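Local coordinates for protein lipase (Streptomyces rimosus, PDB 5MAL) that hydrolyses triacylglycerols and other carboxylic esters, preferring medium-length acyl chains, as a secreted GDSL-family lipase with a serine nucleophile, at residues Ala55-Val60 with Pro117-Gln122; Ala110-Thr115 with Asn171-Lys176; Ala193-Glu196 with Gly200-Trp203. One frame throughout, in Å; residues are numbered along the deposited sequence.

Contact 1 (Ala55-Val60 with Pro117-Gln122); sequences ARTGDV and PAQLDQ
Thr57 and Gln119 meet with their side chains crossed at about a right angle. The hydroxyl of Thr57 lies against the root of the glutamine, with OG1 3.5 Å from Gln119 CB. The threonine methyl touches the same residue, with CG2 3.9 Å from Gln119 O and 4.0 Å from Gln119 CB. OG1 sits between the backbone N and the carbonyl carbon (chi1 57°), which leaves CG2 beside the backbone N. There the methyl also reaches Leu120, with CG2 4.2 Å from Leu120 CD2. The contact packs the first turn of helix 57-64 against the long helix 98-130 within the SGNH hydrolase fold. Arg56 is the N-cap residue of the shorter helix. Its backbone N donates to Asp59 OD2 at 2.7 Å, on the lone pair anti to the other carboxylate oxygen. Thr57 OG1 is hydrogen-bonded to Asp83 OD2 and also receives a water. This water joins the two segments. It donates to Thr57 OG1 at 2.8 Å and to Gln122 OE1 at 2.6 Å. Leu120 also touches Ile79, and Thr174 of helix 159-180.

Contact 2 (Ala110-Thr115 with Asn171-Lys176); sequences AYIQQT and NAVTAK
Two long helices of the SGNH hydrolase fold, 98-130 and 159-180, pack side by side through Ile112 and Val173. Val173 carries the contact. Its CG2 methyl reaches the other helix beside the backbone of Ile112, 3.5 Å from Ile112 O. The same methyl meets Ile112 CG2 at 4.0 Å and lies 4.2 Å from Gln113 CA. The valine holds CG1 anti to its backbone N (chi1 168°). That turn puts CG2 beside the N, where it faces the isoleucine branch. The two side chains cross at a slant, and CG2 of Ile112 does the touching. The contact is small, a methyl against a backbone carbonyl and a second methyl, with 103 Å² buried in total. Helix 98-130 is locally widened here, with a pi-type turn at 111-115. Gln113 points its CB away from the other helix, yet its NE2 is hydrogen-bonded to Asp169 one turn before Val173. Asn171, Thr174 and Ala175 touch Phe185 of the edge strand 184-186, and Thr174 also touches Tyr124 of helix 98-130.

Contact 3 (Ala193-Glu196 with Gly200-Trp203); sequences AGHE and GAPW
The imidazole of His195 lies flat on the indole of Trp203, and Ala201 O meets the imidazole at its edge. This face-to-face stack ties together a short turn in the long loop between helix 189-192 and helix 219-232 of the SGNH hydrolase fold. The planes are 3° apart, and the centroids of the His195 ring and the Trp203 six-membered ring are separated by 3.6 Å. Trp203 CE2 sits over the centre of the imidazole. The His195 CB adds a CH-pi contact, 3.7 Å from the centroid of the Trp203 five-membered ring. The imidazole is also fixed in its own plane. His195 ND1 donates to Ala201 O over 2.7 Å, and the oxygen lies in the ring plane. Stack and bond together hold the ring against rotation. The histidine torsion sets this up: CG lies beside the backbone N (chi1 -62°), and the ring comes to rest over the indole. With an alanine at Trp203, one imidazole face would probably lose its stacking partner, and the ring would be held chiefly by its ND1 bond. The indole also packs on Asn220 and Lys224 of helix 219-232. Ser199 OG bonds to Glu196 O and Ala201 N inside the turn. The backbones are tied by Trp203 N, which donates to His195 O at 2.8 Å and 169°.

In the fold
Contacts 1 and 2 share helix 98-130 and have centres 12 Å apart. They touch directly: Gln119 OE1 of contact 1 lies 2.5 Å from Tyr111 OH of contact 2, probably a hydrogen bond. Pro117 CG also packs on Val173 CG1 at 3.6 Å. Together they place that helix between helix 57-64 and helix 159-180. Contact 3 stands apart. Its centre is 29 Å from that of contact 1, across the centre of the chain, and 24 Å from that of contact 2. It is the one that comes near an annotated site. The Trp203 side chain is about 10 Å from that of His216, the inferred catalytic partner of the nucleophile Ser10. Contacts 1 and 2 lie away from the active site.

Contact 1 (Ala55-Val60 with Pro117-Gln122)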
loop_
_atom_site.group_PDB
_atom_site.type_symbol
_atom_site.label_atom_id
_atom_site.label_comp_id
_atom_site.label_asym_id
_atom_site.label_seq_id
_atom_site.Cartn_x
_atom_site.Cartn_y
_atom_site.Cartn_z
ATOM N N ALA A 55 6.841 4.640 5.563
ATOM C CA ALA A 55 7.871 4.642 4.532
ATOM C C ALA A 55 7.503 5.432 3.292
ATOM O O ALA A 55 6.408 5.306 2.734
ATOM C CB ALA A 55 8.231 3.222 4.127
ATOM N N ARG A 56 8.458 6.251 2.865
ATOM C CA ARG A 56 8.437 6.873 1.556
ATOM C C ARG A 56 9.408 6.107 0.688
ATOM O O ARG A 56 10.167 5.283 1.201
ATOM C CB ARG A 56 8.861 8.343 1.618
ATOM C CG ARG A 56 7.839 9.308 2.192
ATOM C CD ARG A 56 8.449 10.711 2.301
ATOM N NE ARG A 56 7.432 11.750 2.450
ATOM C CZ ARG A 56 6.715 11.951 3.555
ATOM N NH1 ARG A 56 6.891 11.178 4.624
ATOM N NH2 ARG A 56 5.811 12.925 3.591
ATOM N N THR A 57 9.415 6.406 -0.609
ATOM C CA THR A 57 10.374 5.795 -1.522
ATOM C C THR A 57 11.809 5.959 -1.007
ATOM O O THR A 57 12.626 5.055 -1.152
ATOM C CB THR A 57 10.273 6.389 -2.938
ATOM O OG1 THR A 57 10.464 7.804 -2.876
ATOM C CG2 THR A 57 8.906 6.080 -3.568
ATOM N N GLY A 58 12.093 7.105 -0.393
ATOM C CA GLY A 58 13.413 7.392 0.148
ATOM C C GLY A 58 13.770 6.496 1.318
ATOM O O GLY A 58 14.930 6.133 1.523
ATOM N N ASP A 59 12.758 6.134 2.094
ATOM C CA ASP A 59 12.948 5.234 3.218
ATOM C C ASP A 59 13.184 3.821 2.716
ATOM O O ASP A 59 13.934 3.058 3.317
ATOM C CB ASP A 59 11.739 5.286 4.143
ATOM C CG ASP A 59 11.487 6.678 4.666
ATOM O OD1 ASP A 59 12.406 7.231 5.311
ATOM O OD2 ASP A 59 10.407 7.234 4.394
ATOM N N VAL A 60 12.538 3.476 1.608
ATOM C CA VAL A 60 12.762 2.169 1.018
ATOM C C VAL A 60 14.233 2.082 0.604
ATOM O O VAL A 60 14.913 1.091 0.885
ATOM C CB VAL A 60 11.838 1.904 -0.191
ATOM C CG1 VAL A 60 12.198 0.590 -0.835
ATOM C CG2 VAL A 60 10.366 1.879 0.254
ATOM N N PRO A 117 6.238 9.506 -10.112
ATOM C CA PRO A 117 6.767 8.516 -11.064
ATOM C C PRO A 117 8.286 8.356 -11.010
ATOM O O PRO A 117 8.767 7.225 -11.045
ATOM C CB PRO A 117 6.342 9.071 -12.424
ATOM C CG PRO A 117 5.130 9.840 -12.142
ATOM C CD PRO A 117 5.310 10.438 -10.779
ATOM N N ALA A 118 9.025 9.460 -10.888
ATOM C CA ALA A 118 10.482 9.378 -10.904
ATOM C C ALA A 118 11.009 8.759 -9.626
ATOM O O ALA A 118 12.080 8.149 -9.623
ATOM C CB ALA A 118 11.104 10.750 -11.110
ATOM N N GLN A 119 10.267 8.928 -8.536
ATOM C CA GLN A 119 10.690 8.368 -7.270
ATOM C C GLN A 119 10.438 6.879 -7.271
ATOM O O GLN A 119 11.195 6.123 -6.680
ATOM C CB GLN A 119 9.959 9.027 -6.118
ATOM C CG GLN A 119 10.236 10.501 -6.021
ATOM C CD GLN A 119 9.554 11.085 -4.836
ATOM O OE1 GLN A 119 8.332 10.982 -4.707
ATOM N NE2 GLN A 119 10.326 11.691 -3.943
ATOM N N LEU A 120 9.371 6.457 -7.940
ATOM C CA LEU A 120 9.147 5.024 -8.106
ATOM C C LEU A 120 10.289 4.415 -8.913
ATOM O O LEU A 120 10.814 3.349 -8.561
ATOM C CB LEU A 120 7.806 4.750 -8.779
ATOM C CG LEU A 120 6.577 5.149 -7.967
ATOM C CD1 LEU A 120 5.334 4.878 -8.789
ATOM C CD2 LEU A 120 6.552 4.377 -6.653
ATOM N N ASP A 121 10.680 5.100 -9.988
ATOM C CA ASP A 121 11.803 4.645 -10.795
ATOM C C ASP A 121 13.051 4.457 -9.946
ATOM O O ASP A 121 13.795 3.499 -10.144
ATOM C CB ASP A 121 12.088 5.622 -11.936
ATOM C CG ASP A 121 11.141 5.455 -13.091
ATOM O OD1 ASP A 121 10.572 4.350 -13.248
ATOM O OD2 ASP A 121 10.980 6.421 -13.864
ATOM N N GLN A 122 13.279 5.368 -9.004
ATOM C CA GLN A 122 14.418 5.257 -8.103
ATOM C C GLN A 122 14.418 3.916 -7.399
ATOM O O GLN A 122 15.434 3.217 -7.358
ATOM C CB GLN A 122 14.408 6.384 -7.072
ATOM C CG GLN A 122 14.873 7.706 -7.618
ATOM C CD GLN A 122 14.977 8.748 -6.536
ATOM O OE1 GLN A 122 13.990 9.069 -5.865
ATOM N NE2 GLN A 122 16.180 9.265 -6.333
HETATM O O HOH W 1 13.126 8.598 -3.423
#

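Contact 2 (Ala110-Thr115 with Asn171-Lys176)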
loop_
_atom_site.group_PDB
_atom_site.type_symbol
_atom_site.label_atom_id
_atom_site.label_comp_id
_atom_site.label_asym_id
_atom_site.label_seq_id
_atom_site.Cartn_x
_atom_site.Cartn_y
_atom_site.Cartn_z
ATOM N N ALA A 110 -1.462 16.184 -7.460
ATOM C CA ALA A 110 -0.416 16.797 -8.271
ATOM C C ALA A 110 0.890 16.049 -8.041
ATOM O O ALA A 110 1.636 15.791 -8.984
ATOM C CB ALA A 110 -0.260 18.266 -7.941
ATOM N N TYR A 111 1.148 15.689 -6.784
ATOM C CA TYR A 111 2.356 14.955 -6.434
ATOM C C TYR A 111 2.397 13.617 -7.134
ATOM O O TYR A 111 3.388 13.261 -7.773
ATOM C CB TYR A 111 2.459 14.729 -4.929
ATOM C CG TYR A 111 3.838 14.262 -4.520
ATOM C CD1 TYR A 111 4.235 12.936 -4.698
ATOM C CD2 TYR A 111 4.748 15.150 -3.970
ATOM C CE1 TYR A 111 5.502 12.515 -4.333
ATOM C CE2 TYR A 111 6.011 14.734 -3.594
ATOM C CZ TYR A 111 6.387 13.424 -3.785
ATOM O OH TYR A 111 7.655 13.034 -3.413
ATOM N N ILE A 112 1.315 12.868 -6.977
ATOM C CA ILE A 112 1.176 11.569 -7.606
ATOM C C ILE A 112 1.422 11.611 -9.102
ATOM O O ILE A 112 2.168 10.791 -9.641
ATOM C CB ILE A 112 -0.214 11.011 -7.368
ATOM C CG1 ILE A 112 -0.394 10.688 -5.883
ATOM C CG2 ILE A 112 -0.451 9.803 -8.245
ATOM C CD1 ILE A 112 -1.848 10.578 -5.448
ATOM N N GLN A 113 0.782 12.561 -9.777
ATOM C CA GLN A 113 0.822 12.599 -11.230
ATOM C C GLN A 113 2.186 13.061 -11.746
ATOM O O GLN A 113 2.658 12.593 -12.781
ATOM C CB GLN A 113 -0.280 13.519 -11.760
ATOM C CG GLN A 113 -1.691 13.071 -11.359
ATOM C CD GLN A 113 -2.773 14.080 -11.725
ATOM O OE1 GLN A 113 -2.521 15.051 -12.444
ATOM N NE2 GLN A 113 -3.987 13.854 -11.229
ATOM N N GLN A 114 2.821 13.960 -10.998
ATOM C CA GLN A 114 4.007 14.676 -11.481
ATOM C C GLN A 114 5.318 14.194 -10.864
ATOM O O GLN A 114 6.289 13.896 -11.570
ATOM C CB GLN A 114 3.837 16.167 -11.205
ATOM C CG GLN A 114 2.682 16.794 -11.966
ATOM C CD GLN A 114 2.269 18.146 -11.406
ATOM O OE1 GLN A 114 3.048 18.825 -10.738
ATOM N NE2 GLN A 114 1.022 18.536 -11.665
ATOM N N THR A 115 5.325 14.121 -9.540
ATOM C CA THR A 115 6.550 14.002 -8.760
ATOM C C THR A 115 6.876 12.545 -8.459
ATOM O O THR A 115 8.033 12.123 -8.487
ATOM C CB THR A 115 6.424 14.777 -7.439
ATOM O OG1 THR A 115 5.836 16.066 -7.683
ATOM C CG2 THR A 115 7.765 14.934 -6.790
ATOM N N ASN A 171 -2.658 4.495 -8.663
ATOM C CA ASN A 171 -2.673 3.157 -9.256
ATOM C C ASN A 171 -2.339 3.184 -10.744
ATOM O O ASN A 171 -1.646 2.298 -11.245
ATOM C CB ASN A 171 -4.021 2.490 -9.027
ATOM C CG ASN A 171 -4.207 2.086 -7.583
ATOM O OD1 ASN A 171 -3.223 1.816 -6.889
ATOM N ND2 ASN A 171 -5.456 2.060 -7.114
ATOM N N ALA A 172 -2.833 4.200 -11.446
ATOM C CA ALA A 172 -2.493 4.391 -12.855
ATOM C C ALA A 172 -1.011 4.676 -13.004
ATOM O O ALA A 172 -0.343 4.047 -13.812
ATOM C CB ALA A 172 -3.317 5.521 -13.468
ATOM N N VAL A 173 -0.492 5.620 -12.224
ATOM C CA VAL A 173 0.924 5.967 -12.292
ATOM C C VAL A 173 1.785 4.748 -11.985
ATOM O O VAL A 173 2.770 4.457 -12.666
ATOM C CB VAL A 173 1.272 7.101 -11.318
ATOM C CG1 VAL A 173 2.775 7.254 -11.187
ATOM C CG2 VAL A 173 0.653 8.413 -11.795
ATOM N N THR A 174 1.376 4.006 -10.970
ATOM C CA THR A 174 2.169 2.888 -10.494
ATOM C C THR A 174 2.092 1.688 -11.422
ATOM O O THR A 174 3.097 1.006 -11.636
ATOM C CB THR A 174 1.723 2.485 -9.080
ATOM O OG1 THR A 174 1.853 3.621 -8.230
ATOM C CG2 THR A 174 2.614 1.397 -8.541
ATOM N N ALA A 175 0.917 1.418 -11.983
ATOM C CA ALA A 175 0.816 0.298 -12.905
ATOM C C ALA A 175 1.723 0.543 -14.107
ATOM O O ALA A 175 2.430 -0.356 -14.551
ATOM C CB ALA A 175 -0.614 0.081 -13.348
ATOM N N LYS A 176 1.727 1.766 -14.616
ATOM C CA LYS A 176 2.589 2.061 -15.769
ATOM C C LYS A 176 4.083 2.064 -15.416
ATOM O O LYS A 176 4.882 1.578 -16.213
ATOM C CB LYS A 176 2.169 3.377 -16.431
ATOM C CG LYS A 176 0.667 3.435 -16.648
ATOM C CD LYS A 176 0.222 4.458 -17.697
ATOM C CE LYS A 176 1.088 5.703 -17.718
ATOM N NZ LYS A 176 0.349 6.814 -18.393
#

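Contact 3 (Ala193-Glu196 with Gly200-Trp203)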
loop_
_atom_site.group_PDB
_atom_site.type_symbol
_atom_site.label_atom_id
_atom_site.label_comp_id
_atom_site.label_asym_id
_atom_site.label_seq_id
_atom_site.Cartn_x
_atom_site.Cartn_y
_atom_site.Cartn_z
ATOM N N ALA A 193 -13.286 -4.103 -4.200
ATOM C CA ALA A 193 -14.593 -3.674 -4.700
ATOM C C ALA A 193 -15.666 -4.394 -3.899
ATOM O O ALA A 193 -15.629 -5.611 -3.758
ATOM C CB ALA A 193 -14.738 -3.962 -6.187
ATOM N N GLY A 194 -16.602 -3.638 -3.342
ATOM C CA GLY A 194 -17.628 -4.227 -2.501
ATOM C C GLY A 194 -17.192 -4.214 -1.056
ATOM O O GLY A 194 -17.938 -4.612 -0.160
ATOM N N HIS A 195 -15.979 -3.722 -0.820
ATOM C CA HIS A 195 -15.419 -3.704 0.531
ATOM C C HIS A 195 -14.697 -2.407 0.838
ATOM O O HIS A 195 -13.814 -2.366 1.694
ATOM C CB HIS A 195 -14.475 -4.889 0.722
ATOM C CG HIS A 195 -15.168 -6.205 0.584
ATOM N ND1 HIS A 195 -16.022 -6.690 1.550
ATOM C CD2 HIS A 195 -15.175 -7.111 -0.421
ATOM C CE1 HIS A 195 -16.512 -7.853 1.156
ATOM N NE2 HIS A 195 -16.019 -8.128 -0.038
ATOM N N GLU A 196 -15.096 -1.349 0.145
ATOM C CA GLU A 196 -14.599 -0.016 0.442
ATOM C C GLU A 196 -15.290 0.508 1.693
ATOM O O GLU A 196 -16.222 -0.107 2.196
ATOM C CB GLU A 196 -14.860 0.920 -0.737
ATOM C CG GLU A 196 -14.440 0.352 -2.092
ATOM C CD GLU A 196 -15.565 -0.383 -2.822
ATOM O OE1 GLU A 196 -16.501 -0.899 -2.175
ATOM O OE2 GLU A 196 -15.512 -0.428 -4.072
ATOM N N GLY A 200 -20.660 -1.167 3.156
ATOM C CA GLY A 200 -21.458 -2.010 4.035
ATOM C C GLY A 200 -20.661 -3.235 4.442
ATOM O O GLY A 200 -21.054 -4.002 5.320
ATOM N N ALA A 201 -19.527 -3.425 3.782
ATOM C CA ALA A 201 -18.652 -4.545 4.098
ATOM C C ALA A 201 -17.185 -4.118 4.111
ATOM O O ALA A 201 -16.359 -4.741 3.432
ATOM C CB ALA A 201 -18.857 -5.667 3.087
ATOM N N PRO A 202 -16.855 -3.072 4.889
ATOM C CA PRO A 202 -15.522 -2.478 4.760
ATOM C C PRO A 202 -14.404 -3.452 5.123
ATOM O O PRO A 202 -14.500 -4.189 6.110
ATOM C CB PRO A 202 -15.568 -1.294 5.733
ATOM C CG PRO A 202 -16.579 -1.710 6.771
ATOM C CD PRO A 202 -17.631 -2.439 5.974
ATOM N N TRP A 203 -13.375 -3.461 4.277
ATOM C CA TRP A 203 -12.123 -4.148 4.551
ATOM C C TRP A 203 -11.032 -3.143 4.843
ATOM O O TRP A 203 -9.847 -3.480 4.822
ATOM C CB TRP A 203 -11.693 -5.006 3.373
ATOM C CG TRP A 203 -12.432 -6.275 3.268
ATOM C CD1 TRP A 203 -13.344 -6.788 4.168
ATOM C CD2 TRP A 203 -12.329 -7.224 2.211
ATOM N NE1 TRP A 203 -13.812 -7.995 3.711
ATOM C CE2 TRP A 203 -13.205 -8.288 2.516
ATOM C CE3 TRP A 203 -11.584 -7.276 1.031
ATOM C CZ2 TRP A 203 -13.353 -9.390 1.676
ATOM C CZ3 TRP A 203 -11.739 -8.373 0.192
ATOM C CH2 TRP A 203 -12.615 -9.410 0.519
#